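Local structure of nourseothricin acetyltransferase (Streptomyces noursei, 5C82) at residues V35-A40 against T46-P51; L144-V149 against H155-M160. The protein is a GNAT-family acyltransferase that probably acetylates the streptothricin antibiotic nourseothricin and so gives resistance to it. The protein carries 1 engineered substitution. One frame throughout, in Å; residues are numbered along the deposited sequence.

Contact 1 of 2, residues V35-A40 against T46-P51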
loop_
_atom_site.group_PDB
_atom_site.type_symbol
_atom_site.label_atom_id
_atom_site.label_comp_id
_atom_site.label_asym_id
_atom_site.label_seq_id
_atom_site.Cartn_x
_atom_site.Cartn_y
_atom_site.Cartn_z
ATOM N N VAL A 35 -22.316 3.082 1.945
ATOM C CA VAL A 35 -20.953 2.531 1.956
ATOM C C VAL A 35 -20.597 2.238 0.509
ATOM O O VAL A 35 -21.493 2.095 -0.328
ATOM C CB VAL A 35 -20.723 1.252 2.860
ATOM C CG1 VAL A 35 -21.017 1.521 4.341
ATOM C CG2 VAL A 35 -21.503 0.028 2.347
ATOM N N PHE A 36 -19.307 2.152 0.204
ATOM C CA PHE A 36 -18.885 1.758 -1.136
ATOM C C PHE A 36 -18.577 0.284 -1.019
ATOM O O PHE A 36 -17.706 -0.111 -0.227
ATOM C CB PHE A 36 -17.693 2.571 -1.644
ATOM C CG PHE A 36 -18.071 3.951 -2.150
ATOM C CD1 PHE A 36 -18.215 5.020 -1.269
ATOM C CD2 PHE A 36 -18.244 4.188 -3.518
ATOM C CE1 PHE A 36 -18.543 6.298 -1.741
ATOM C CE2 PHE A 36 -18.565 5.464 -3.990
ATOM C CZ PHE A 36 -18.700 6.518 -3.100
ATOM N N ARG A 37 -19.419 -0.529 -1.670
ATOM C CA ARG A 37 -19.286 -1.980 -1.699
ATOM C C ARG A 37 -18.241 -2.276 -2.745
ATOM O O ARG A 37 -18.295 -1.733 -3.861
ATOM C CB ARG A 37 -20.629 -2.659 -2.074
ATOM C CG ARG A 37 -20.568 -4.197 -2.050
ATOM C CD ARG A 37 -21.924 -4.811 -2.322
ATOM N NE ARG A 37 -22.819 -4.680 -1.169
ATOM C CZ ARG A 37 -24.143 -4.807 -1.225
ATOM N NH1 ARG A 37 -24.747 -5.057 -2.382
ATOM N NH2 ARG A 37 -24.874 -4.666 -0.127
ATOM N N VAL A 38 -17.259 -3.093 -2.353
ATOM C CA VAL A 38 -16.151 -3.497 -3.203
ATOM C C VAL A 38 -16.425 -4.930 -3.679
ATOM O O VAL A 38 -16.650 -5.823 -2.860
ATOM C CB VAL A 38 -14.773 -3.356 -2.486
ATOM C CG1 VAL A 38 -13.650 -3.906 -3.347
ATOM C CG2 VAL A 38 -14.491 -1.907 -2.093
ATOM N N THR A 39 -16.427 -5.130 -4.994
ATOM C CA THR A 39 -16.660 -6.440 -5.596
ATOM C C THR A 39 -15.421 -6.869 -6.402
ATOM O O THR A 39 -14.994 -6.161 -7.322
ATOM C CB THR A 39 -17.947 -6.400 -6.454
ATOM O OG1 THR A 39 -19.067 -6.172 -5.606
ATOM C CG2 THR A 39 -18.158 -7.664 -7.281
ATOM N N ALA A 40 -14.854 -8.028 -6.036
ATOM C CA ALA A 40 -13.737 -8.617 -6.762
ATOM C C ALA A 40 -14.372 -9.392 -7.927
ATOM O O ALA A 40 -15.170 -10.300 -7.707
ATOM C CB ALA A 40 -12.954 -9.555 -5.859
ATOM N N THR A 46 -14.652 -3.632 -8.662
ATOM C CA THR A 46 -15.663 -2.612 -8.877
ATOM C C THR A 46 -16.155 -2.081 -7.528
ATOM O O THR A 46 -16.249 -2.823 -6.557
ATOM C CB THR A 46 -16.768 -3.077 -9.845
ATOM O OG1 THR A 46 -17.595 -1.955 -10.133
ATOM C CG2 THR A 46 -17.625 -4.182 -9.283
ATOM N N LEU A 47 -16.451 -0.782 -7.487
ATOM C CA LEU A 47 -16.941 -0.074 -6.316
ATOM C C LEU A 47 -18.298 0.473 -6.651
ATOM O O LEU A 47 -18.478 1.054 -7.708
ATOM C CB LEU A 47 -16.022 1.108 -5.936
ATOM C CG LEU A 47 -14.819 0.829 -5.039
ATOM C CD1 LEU A 47 -13.733 0.007 -5.773
ATOM C CD2 LEU A 47 -14.222 2.129 -4.585
ATOM N N ARG A 48 -19.251 0.296 -5.749
ATOM C CA ARG A 48 -20.594 0.815 -5.923
ATOM C C ARG A 48 -21.072 1.307 -4.589
ATOM O O ARG A 48 -21.041 0.552 -3.622
ATOM C CB ARG A 48 -21.531 -0.283 -6.456
ATOM C CG ARG A 48 -22.908 0.226 -6.899
ATOM C CD ARG A 48 -23.720 -0.834 -7.643
ATOM N NE ARG A 48 -23.891 -2.065 -6.867
ATOM C CZ ARG A 48 -25.024 -2.440 -6.277
ATOM N NH1 ARG A 48 -26.117 -1.689 -6.378
ATOM N NH2 ARG A 48 -25.077 -3.575 -5.588
ATOM N N GLU A 49 -21.522 2.559 -4.534
ATOM C CA GLU A 49 -22.110 3.144 -3.331
ATOM C C GLU A 49 -23.515 2.553 -3.138
ATOM O O GLU A 49 -24.344 2.601 -4.043
ATOM C CB GLU A 49 -22.175 4.662 -3.431
ATOM C CG GLU A 49 -22.416 5.304 -2.071
ATOM C CD GLU A 49 -22.377 6.813 -2.078
ATOM O OE1 GLU A 49 -22.180 7.399 -3.165
ATOM O OE2 GLU A 49 -22.505 7.416 -0.988
ATOM N N VAL A 50 -23.723 1.911 -1.988
ATOM C CA VAL A 50 -24.960 1.240 -1.633
ATOM C C VAL A 50 -25.545 1.791 -0.332
ATOM O O VAL A 50 -24.783 2.088 0.598
ATOM C CB VAL A 50 -24.802 -0.312 -1.568
ATOM C CG1 VAL A 50 -24.648 -0.936 -2.965
ATOM C CG2 VAL A 50 -23.659 -0.734 -0.647
ATOM N N PRO A 51 -26.892 1.902 -0.215
ATOM C CA PRO A 51 -27.465 2.330 1.074
ATOM C C PRO A 51 -27.281 1.250 2.144
ATOM O O PRO A 51 -27.192 0.069 1.812
ATOM C CB PRO A 51 -28.952 2.542 0.758
ATOM C CG PRO A 51 -29.229 1.664 -0.428
ATOM C CD PRO A 51 -27.947 1.582 -1.210
#
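Glu-49 lies across the ring of Phe-36, the pair being directly opposed in a non-hydrogen-bonded position of two antiparallel strands. Followed outward, Glu-49 CB stands over the ring face, 3.9 Å from the Phe-36 centroid and 17° off its normal, a CH-pi contact. With CG anti to the backbone N (chi1 -164°) and the chain extended beyond it, CG passes over Phe-36 CE1 and brings CD to 3.8 Å from Phe-36 CZ. The carboxylate is therefore stacked on the ring, their planes 20° apart, with Glu-49 OE1 3.6 Å from Phe-36 CZ. Both oxygens have polar partners elsewhere: OE2 bonds to Thr-34 OG1 and OE1 to His-155 NE2, which would fix the rotation of the carboxylate.

Val-38 and Leu-47 continue this face side by side, Val-38 CG2 lying 4.0 Å from Leu-47 CG, and both also pack on Leu-183. On the other face Val-50 underlies two arginines: its CG1 sits 3.6 Å above the centre of the Arg-48 guanidinium plane, while CG2 stands over one face of the Arg-37 guanidinium, toward its rim. The like charges come close, Arg-37 NH1 to Arg-48 NH2 3.5 Å, but both residues are exposed, and solvent probably screens them. Farther along, Thr-39 CB meets Thr-46 CG2 at 3.6 Å.

Six backbone hydrogen bonds set the register, two in each of the pairs Val-35/Val-50, Arg-37/Arg-48 and Thr-39/Thr-46; Arg-37 N to Arg-48 O, at 2.8 Å, is representative. Thr-46 also pairs with a strand of the second subunit, continuing the sheet across the interface. Paired bonds at every second position and a short connection define an antiparallel beta hairpin, here an arm that reaches the dimer contact.

Contact 2 of 2, residues L144-V149 against H155-M160; sequences LEVTNV and HAYRRM
Leu-144 and Tyr-157 make the principal contact, a CH-pi interaction in which Leu-144 CD2 stands 3.7 Å from the Tyr-157 ring centroid and only 8° off its normal. Leu-144 CG lies between its backbone N and carbonyl carbon (chi1 64°), a setting that, with chi2, turns both methyls to the ring.

The other apolar contacts gather at the CD2-CE2 side of the ring. Leu-144 CD1 comes 3.6 Å from Tyr-157 CD2, whereas Val-146 approaches the edge, with its CB 3.9 Å from Tyr-157 CE2 and its CG2 near the ring plane. Strand 141-147 thus packs on helix 151-158 through alternate residues, the beta-alpha unit that follows helix 122-137 in the GNAT fold; Met-127 of that earlier helix touches both Leu-144 and Tyr-157. A D-tartrate, probably from the crystallisation liquor, is bound about 3 Å from the Tyr-157 side chain, consistent with a pocket there.

Polar bridging between the segments runs through water: one molecule donates to Glu-145 O at 3.1 Å and is hydrogen-bonded to Tyr-157 OH at 3.1 Å.

Hydrogen bonds inside 155-160 close the helix end. Arg-159 NH1 donates to His-155 O at 3.0 Å (154° at the hydrogen), approaching above the carbonyl plane, while Arg-159 N reaches the same oxygen from the opposite face; the bond from NH1 to His-155 ND1 is weak.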
loop_
_atom_site.group_PDB
_atom_site.type_symbol
_atom_site.label_atom_id
_atom_site.label_comp_id
_atom_site.label_asym_id
_atom_site.label_seq_id
_atom_site.Cartn_x
_atom_site.Cartn_y
_atom_site.Cartn_z
ATOM N N LEU A 144 -3.665 9.036 -0.165
ATOM C CA LEU A 144 -4.308 8.673 1.099
ATOM C C LEU A 144 -5.003 7.327 1.004
ATOM O O LEU A 144 -5.322 6.836 -0.081
ATOM C CB LEU A 144 -5.260 9.782 1.633
ATOM C CG LEU A 144 -6.496 10.126 0.777
ATOM C CD1 LEU A 144 -7.686 9.162 1.088
ATOM C CD2 LEU A 144 -6.906 11.571 0.995
ATOM N N GLU A 145 -5.272 6.769 2.167
ATOM C CA GLU A 145 -5.998 5.539 2.366
ATOM C C GLU A 145 -7.263 5.933 3.103
ATOM O O GLU A 145 -7.220 6.822 3.955
ATOM C CB GLU A 145 -5.154 4.602 3.215
ATOM C CG GLU A 145 -5.750 3.223 3.399
ATOM C CD GLU A 145 -6.374 3.081 4.765
ATOM O OE1 GLU A 145 -5.633 2.832 5.745
ATOM O OE2 GLU A 145 -7.607 3.265 4.857
ATOM N N VAL A 146 -8.400 5.286 2.754
ATOM C CA VAL A 146 -9.696 5.502 3.387
ATOM C C VAL A 146 -10.516 4.199 3.354
ATOM O O VAL A 146 -10.562 3.518 2.321
ATOM C CB VAL A 146 -10.458 6.738 2.826
ATOM C CG1 VAL A 146 -10.734 6.635 1.321
ATOM C CG2 VAL A 146 -11.743 7.007 3.613
ATOM N N THR A 147 -11.127 3.828 4.496
ATOM C CA THR A 147 -11.975 2.642 4.533
ATOM C C THR A 147 -13.178 2.853 3.611
ATOM O O THR A 147 -13.722 3.959 3.536
ATOM C CB THR A 147 -12.374 2.235 5.958
ATOM O OG1 THR A 147 -13.274 1.138 5.837
ATOM C CG2 THR A 147 -13.075 3.373 6.747
ATOM N N ASN A 148 -13.561 1.787 2.893
ATOM C CA ASN A 148 -14.684 1.762 1.962
ATOM C C ASN A 148 -16.031 2.146 2.639
ATOM O O ASN A 148 -16.959 2.613 1.967
ATOM C CB ASN A 148 -14.770 0.369 1.302
ATOM C CG ASN A 148 -15.284 -0.666 2.262
ATOM O OD1 ASN A 148 -14.656 -0.964 3.270
ATOM N ND2 ASN A 148 -16.516 -1.103 2.065
ATOM N N VAL A 149 -16.139 1.924 3.955
ATOM C CA VAL A 149 -17.360 2.264 4.697
ATOM C C VAL A 149 -17.465 3.765 4.966
ATOM O O VAL A 149 -18.571 4.250 5.242
ATOM C CB VAL A 149 -17.586 1.420 5.970
ATOM C CG1 VAL A 149 -17.770 -0.062 5.615
ATOM C CG2 VAL A 149 -16.486 1.631 7.013
ATOM N N HIS A 155 -16.417 10.977 -0.505
ATOM C CA HIS A 155 -17.040 12.064 -1.263
ATOM C C HIS A 155 -16.328 13.383 -0.990
ATOM O O HIS A 155 -16.071 14.116 -1.948
ATOM C CB HIS A 155 -18.535 12.165 -0.943
ATOM C CG HIS A 155 -19.378 11.207 -1.737
ATOM N ND1 HIS A 155 -19.556 11.363 -3.098
ATOM C CD2 HIS A 155 -20.115 10.154 -1.318
ATOM C CE1 HIS A 155 -20.375 10.393 -3.470
ATOM N NE2 HIS A 155 -20.745 9.645 -2.431
ATOM N N ALA A 156 -15.918 13.640 0.287
ATOM C CA ALA A 156 -15.181 14.878 0.644
ATOM C C ALA A 156 -13.808 14.966 -0.065
ATOM O O ALA A 156 -13.424 16.045 -0.528
ATOM C CB ALA A 156 -15.020 14.993 2.155
ATOM N N TYR A 157 -13.097 13.810 -0.191
ATOM C CA TYR A 157 -11.786 13.711 -0.854
ATOM C C TYR A 157 -11.924 13.954 -2.323
ATOM O O TYR A 157 -11.064 14.605 -2.914
ATOM C CB TYR A 157 -11.145 12.323 -0.624
ATOM C CG TYR A 157 -10.749 12.087 0.816
ATOM C CD1 TYR A 157 -10.303 13.139 1.623
ATOM C CD2 TYR A 157 -10.840 10.822 1.384
ATOM C CE1 TYR A 157 -9.993 12.939 2.963
ATOM C CE2 TYR A 157 -10.550 10.613 2.731
ATOM C CZ TYR A 157 -10.109 11.672 3.510
ATOM O OH TYR A 157 -9.761 11.442 4.808
ATOM N N ARG A 158 -13.008 13.409 -2.922
ATOM C CA ARG A 158 -13.308 13.570 -4.340
ATOM C C ARG A 158 -13.523 15.036 -4.673
ATOM O O ARG A 158 -13.202 15.499 -5.768
ATOM C CB ARG A 158 -14.539 12.694 -4.741
ATOM C CG ARG A 158 -14.866 12.713 -6.240
ATOM C CD ARG A 158 -13.748 12.093 -7.078
ATOM N NE ARG A 158 -14.205 11.724 -8.422
ATOM C CZ ARG A 158 -13.948 12.402 -9.539
ATOM N NH1 ARG A 158 -13.184 13.492 -9.509
ATOM N NH2 ARG A 158 -14.422 11.979 -10.696
ATOM N N ARG A 159 -14.045 15.773 -3.705
ATOM C CA ARG A 159 -14.337 17.200 -3.811
ATOM C C ARG A 159 -13.188 18.091 -3.319
ATOM O O ARG A 159 -13.358 19.300 -3.150
ATOM C CB ARG A 159 -15.641 17.477 -3.082
ATOM C CG ARG A 159 -16.812 16.986 -3.878
ATOM C CD ARG A 159 -18.000 16.746 -2.990
ATOM N NE ARG A 159 -19.137 16.230 -3.749
ATOM C CZ ARG A 159 -19.306 14.965 -4.122
ATOM N NH1 ARG A 159 -18.370 14.059 -3.866
ATOM N NH2 ARG A 159 -20.392 14.606 -4.795
HETATM N N MSE A 160 -12.014 17.491 -3.123
HETATM C CA MSE A 160 -10.764 18.169 -2.774
HETATM C C MSE A 160 -9.709 17.931 -3.887
HETATM O O MSE A 160 -8.549 18.341 -3.733
HETATM C CB MSE A 160 -10.214 17.633 -1.446
HETATM C CG MSE A 160 -10.790 18.317 -0.225
HETATM SE SE MSE A 160 -9.935 17.548 1.333
HETATM C CE MSE A 160 -11.416 17.753 2.545
HETATM O O HOH W 1 -9.150 8.559 5.616
#

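Overall arrangement
From the N terminus, contact 1 comes first: strand 34-40 turns back after a three-residue connection (41-43) onto strand 44-58, closing a hairpin at the edge of the molecule. The chain then builds several strands of the main sheet and helix 122-137 before contact 2 closes a second short loop, strand 141-147 to helix 151-158. The two loops are in series, neither enclosing nor crossing the other, with centres about 13 Å apart. They nevertheless touch: besides the His-155 bond, the side chain of Asn-148 bonds to Phe-36 O, and Val-35 packs on Val-149. The peripheral hairpin is thereby tied to the GNAT core.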